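PDB 2O5A: BH1328 protein from Bacillus halodurans, which probably acts as a ribosomal silencing factor, binding ribosomal protein uL14 so that the small and large subunits cannot join and translation is repressed. Local coordinates for residues A[15-20]-A[48-53]; A[70-73]-A[77-80]. One frame throughout, in Å; residues are numbered along the deposited sequence.

In the fold
Contact 1 comes first along the chain and closes before contact 2 opens; their centres are about 12 Å apart. In contact 1 the C-terminal end of helix 4-16 and the turn after it pack against helix 45-61. Contact 2 pairs the end of strand 68-70 with strand 77-81, at one edge of the five-stranded mixed sheet, as counted within this chain. Helix 45-61 joins the two: the CB of Ala52, within 48-53, lies 3.7 Å from Val78 CG1, and His53 packs on Tyr72. One helix therefore links the end of helix 4-16 to the hairpin at the 68-70 edge of the sheet in a single compact α/β domain.

Contact 1. Residues A[15-20]-A[48-53]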
# COMPACT_ATOMS: atom_id res chain seq x y z
N ASP A 15 -4.12 -15.97 14.56
CA ASP A 15 -3.32 -17.14 14.91
C ASP A 15 -4.16 -18.41 15.09
O ASP A 15 -3.68 -19.51 14.82
CB ASP A 15 -2.53 -16.87 16.19
CG ASP A 15 -1.04 -16.80 15.94
OD1 ASP A 15 -0.61 -16.00 15.08
OD2 ASP A 15 -0.29 -17.55 16.61
N ASP A 16 -5.40 -18.25 15.54
CA ASP A 16 -6.28 -19.39 15.75
C ASP A 16 -6.58 -20.08 14.42
O ASP A 16 -6.82 -21.29 14.38
CB ASP A 16 -7.59 -18.94 16.40
CG ASP A 16 -7.41 -18.50 17.84
OD1 ASP A 16 -8.30 -17.81 18.37
OD2 ASP A 16 -6.38 -18.86 18.44
N LYS A 17 -6.55 -19.31 13.34
CA LYS A 17 -6.84 -19.85 12.01
C LYS A 17 -5.60 -20.28 11.23
O LYS A 17 -5.69 -20.63 10.06
CB LYS A 17 -7.61 -18.82 11.18
CG LYS A 17 -8.97 -18.42 11.76
CD LYS A 17 -10.05 -19.48 11.57
CE LYS A 17 -9.89 -20.67 12.52
NZ LYS A 17 -11.01 -21.63 12.38
N LYS A 18 -4.44 -20.25 11.89
CA LYS A 18 -3.18 -20.67 11.27
C LYS A 18 -2.60 -19.71 10.23
O LYS A 18 -1.90 -20.16 9.32
CB LYS A 18 -3.35 -22.05 10.63
CG LYS A 18 -3.89 -23.12 11.56
CD LYS A 18 -2.92 -23.42 12.68
CE LYS A 18 -3.34 -24.69 13.40
NZ LYS A 18 -3.79 -25.72 12.42
N ALA A 19 -2.87 -18.42 10.35
CA ALA A 19 -2.33 -17.47 9.39
C ALA A 19 -0.81 -17.51 9.46
O ALA A 19 -0.23 -17.48 10.55
CB ALA A 19 -2.82 -16.07 9.68
N GLU A 20 -0.16 -17.56 8.30
CA GLU A 20 1.29 -17.63 8.26
C GLU A 20 1.99 -16.29 8.02
O GLU A 20 1.42 -15.36 7.46
CB GLU A 20 1.72 -18.64 7.19
CG GLU A 20 1.27 -20.07 7.49
CD GLU A 20 1.45 -21.01 6.32
OE1 GLU A 20 1.50 -22.24 6.53
OE2 GLU A 20 1.54 -20.51 5.18
N VAL A 48 -7.89 -17.76 3.66
CA VAL A 48 -7.83 -16.31 3.80
C VAL A 48 -9.13 -15.79 4.40
O VAL A 48 -9.11 -14.90 5.26
CB VAL A 48 -7.59 -15.63 2.44
CG1 VAL A 48 -7.76 -14.12 2.57
CG2 VAL A 48 -6.19 -15.96 1.94
N GLN A 49 -10.25 -16.34 3.94
CA GLN A 49 -11.55 -15.92 4.45
C GLN A 49 -11.77 -16.42 5.87
O GLN A 49 -12.46 -15.78 6.66
CB GLN A 49 -12.66 -16.43 3.53
CG GLN A 49 -12.83 -15.60 2.27
CD GLN A 49 -13.85 -16.17 1.30
OE1 GLN A 49 -14.25 -15.51 0.34
NE2 GLN A 49 -14.28 -17.40 1.55
N ALA A 50 -11.20 -17.58 6.19
CA ALA A 50 -11.34 -18.14 7.53
C ALA A 50 -10.69 -17.18 8.53
O ALA A 50 -11.24 -16.89 9.59
CB ALA A 50 -10.67 -19.50 7.60
N ILE A 51 -9.51 -16.69 8.16
CA ILE A 51 -8.77 -15.76 8.99
C ILE A 51 -9.55 -14.47 9.16
O ILE A 51 -9.79 -14.01 10.27
CB ILE A 51 -7.42 -15.42 8.35
CG1 ILE A 51 -6.61 -16.71 8.16
CG2 ILE A 51 -6.70 -14.35 9.16
CD1 ILE A 51 -5.27 -16.56 7.51
N ALA A 52 -9.94 -13.88 8.03
CA ALA A 52 -10.69 -12.64 8.03
C ALA A 52 -11.97 -12.75 8.85
O ALA A 52 -12.38 -11.79 9.50
CB ALA A 52 -11.02 -12.23 6.61
N HIS A 53 -12.58 -13.93 8.84
CA HIS A 53 -13.82 -14.14 9.58
C HIS A 53 -13.59 -14.28 11.08
O HIS A 53 -14.37 -13.76 11.88
CB HIS A 53 -14.55 -15.38 9.04
CG HIS A 53 -15.99 -15.46 9.45
ND1 HIS A 53 -16.41 -16.15 10.56
CD2 HIS A 53 -17.09 -14.92 8.89
CE1 HIS A 53 -17.72 -16.03 10.67
NE2 HIS A 53 -18.16 -15.29 9.67
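Ile51 and Ala19 meet methyl to methyl, with the CD1 of Ile51 3.3 Å from Ala19 CB. Ile51 gets there through an extended branch: CG1 stands anti to the carbonyl carbon, and chi2 of 178° carries CD1 out from helix 45-61 to the turn at Ala19. The CB of Ala19 points toward the helix. Lys17 closes in on the same isoleucine nearer its root, where its CB comes 3.8 Å from Ile51 CG1. Seen from CG1, the CB atoms of Lys17 and Ala19 lie about a right angle apart.

Beyond CB the lysine runs across the helix backbone. CG and CD lie over the carbonyl of Ala50, the bend at chi2 (-75°) setting CD there, 3.5 Å from Ala50 O; the second bend, at chi3 (75°), turns CE and NZ away. The same CD touches the methyl of Ala50 at 4.0 Å, while the side chain reaches Glu54 one turn further along. No hydrogen bond crosses between 15-20 and 48-53; the contact there is van der Waals, aliphatic groups against each other and against the Ala50 carbonyl. Ile51 also packs on Val14 of helix 4-16 and on Val89 of strand 85-91, placing it where both helices and the sheet come together.

The turn that presents Lys17 and Ala19 is a Schellman motif. Lys18, with positive phi, is its C' residue; Lys18 N bonds back to Asp15 O at 3.1 Å, and Ala19 N bonds to Val14 O. It ends helix 4-16 and leads the chain into strand 22-26 of the mixed α/β sheet of this Iojap/RsfS-family domain.

Contact 2. Residues A[70-73]-A[77-80]; sequences EGYE and WVLI
Glu70 and Leu79 form an antiparallel hydrogen-bonded pair in the β-hairpin made by strands 68-70 and 77-81. Glu70 N donates to Leu79 O at 3.0 Å, and Leu79 N returns a bond to Glu70 O at 2.9 Å, the latter with an N-H...O angle of 160°. Each donor lies in the plane of the carbonyl it uses. Glu70 O also receives a CA-H...O contact from Val78 CA at 3.2 Å.

Gly71 then turns the chain off the strand with positive phi, and a β-carbon there would probably run into Trp77 O. Val78 lies alongside this turn: CG2 meets Gly71 O, while CG1, anti to the backbone N (chi1 -175°), reaches the edge of the Tyr72 ring, 4.4 Å from CD1. An alanine at Val78 would remove both methyls and is likely to leave a gap between Gly71, the tyrosine edge and Ala52 of helix 45-61.

Further out, strand 85-91 pairs with the other side of strand 77-81, with backbone hydrogen bonds between Val78 and Val89, and Trp77 stacks on Phe90. On the face of Glu70 and Leu79, Lys102 of the second subunit packs against both, and Glu70 OE2 comes close to OE1 of that subunit's Glu101, carboxylate to carboxylate.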
# COMPACT_ATOMS: atom_id res chain seq x y z
N GLU A 70 -12.78 -5.07 3.23
CA GLU A 70 -12.82 -5.11 1.78
C GLU A 70 -12.04 -6.27 1.18
O GLU A 70 -11.01 -6.68 1.72
CB GLU A 70 -12.29 -3.78 1.23
CG GLU A 70 -12.95 -2.56 1.85
CD GLU A 70 -12.40 -1.25 1.31
OE1 GLU A 70 -12.77 -0.19 1.85
OE2 GLU A 70 -11.61 -1.28 0.35
N GLY A 71 -12.54 -6.80 0.07
CA GLY A 71 -11.89 -7.90 -0.60
C GLY A 71 -12.14 -9.26 0.02
O GLY A 71 -11.40 -10.21 -0.26
N TYR A 72 -13.16 -9.38 0.86
CA TYR A 72 -13.48 -10.64 1.50
C TYR A 72 -13.90 -11.71 0.50
O TYR A 72 -13.37 -12.82 0.50
CB TYR A 72 -14.59 -10.46 2.54
CG TYR A 72 -14.89 -11.72 3.33
CD1 TYR A 72 -14.17 -12.05 4.48
CD2 TYR A 72 -15.89 -12.61 2.90
CE1 TYR A 72 -14.43 -13.22 5.18
CE2 TYR A 72 -16.15 -13.78 3.60
CZ TYR A 72 -15.42 -14.08 4.74
OH TYR A 72 -15.68 -15.25 5.42
N GLU A 73 -14.87 -11.38 -0.35
CA GLU A 73 -15.36 -12.32 -1.36
C GLU A 73 -14.23 -12.88 -2.21
O GLU A 73 -14.07 -14.10 -2.34
CB GLU A 73 -16.40 -11.67 -2.27
CG GLU A 73 -17.84 -12.05 -1.96
CD GLU A 73 -18.79 -11.62 -3.07
OE1 GLU A 73 -18.65 -12.12 -4.20
OE2 GLU A 73 -19.68 -10.79 -2.81
N TRP A 77 -6.92 -10.23 -1.11
CA TRP A 77 -6.38 -9.20 -0.23
C TRP A 77 -7.53 -8.63 0.59
O TRP A 77 -8.22 -7.71 0.15
CB TRP A 77 -5.72 -8.10 -1.04
CG TRP A 77 -5.13 -7.00 -0.20
CD1 TRP A 77 -5.17 -6.89 1.16
CD2 TRP A 77 -4.44 -5.84 -0.68
NE1 TRP A 77 -4.54 -5.73 1.56
CE2 TRP A 77 -4.09 -5.07 0.44
CE3 TRP A 77 -4.09 -5.38 -1.96
CZ2 TRP A 77 -3.40 -3.87 0.33
CZ3 TRP A 77 -3.40 -4.19 -2.06
CH2 TRP A 77 -3.07 -3.44 -0.93
N VAL A 78 -7.74 -9.18 1.78
CA VAL A 78 -8.80 -8.73 2.66
C VAL A 78 -8.27 -7.72 3.66
O VAL A 78 -7.28 -7.98 4.35
CB VAL A 78 -9.42 -9.91 3.43
CG1 VAL A 78 -10.60 -9.44 4.26
CG2 VAL A 78 -9.85 -10.99 2.46
N LEU A 79 -8.92 -6.57 3.73
CA LEU A 79 -8.52 -5.51 4.65
C LEU A 79 -9.59 -5.35 5.72
O LEU A 79 -10.75 -5.10 5.42
CB LEU A 79 -8.32 -4.19 3.89
CG LEU A 79 -7.78 -2.98 4.65
CD1 LEU A 79 -7.25 -1.95 3.66
CD2 LEU A 79 -8.87 -2.37 5.53
N ILE A 80 -9.19 -5.52 6.98
CA ILE A 80 -10.11 -5.39 8.10
C ILE A 80 -9.67 -4.22 8.95
O ILE A 80 -8.67 -4.30 9.67
CB ILE A 80 -10.10 -6.66 8.97
CG1 ILE A 80 -10.38 -7.89 8.11
CG2 ILE A 80 -11.15 -6.55 10.07
CD1 ILE A 80 -9.25 -8.27 7.19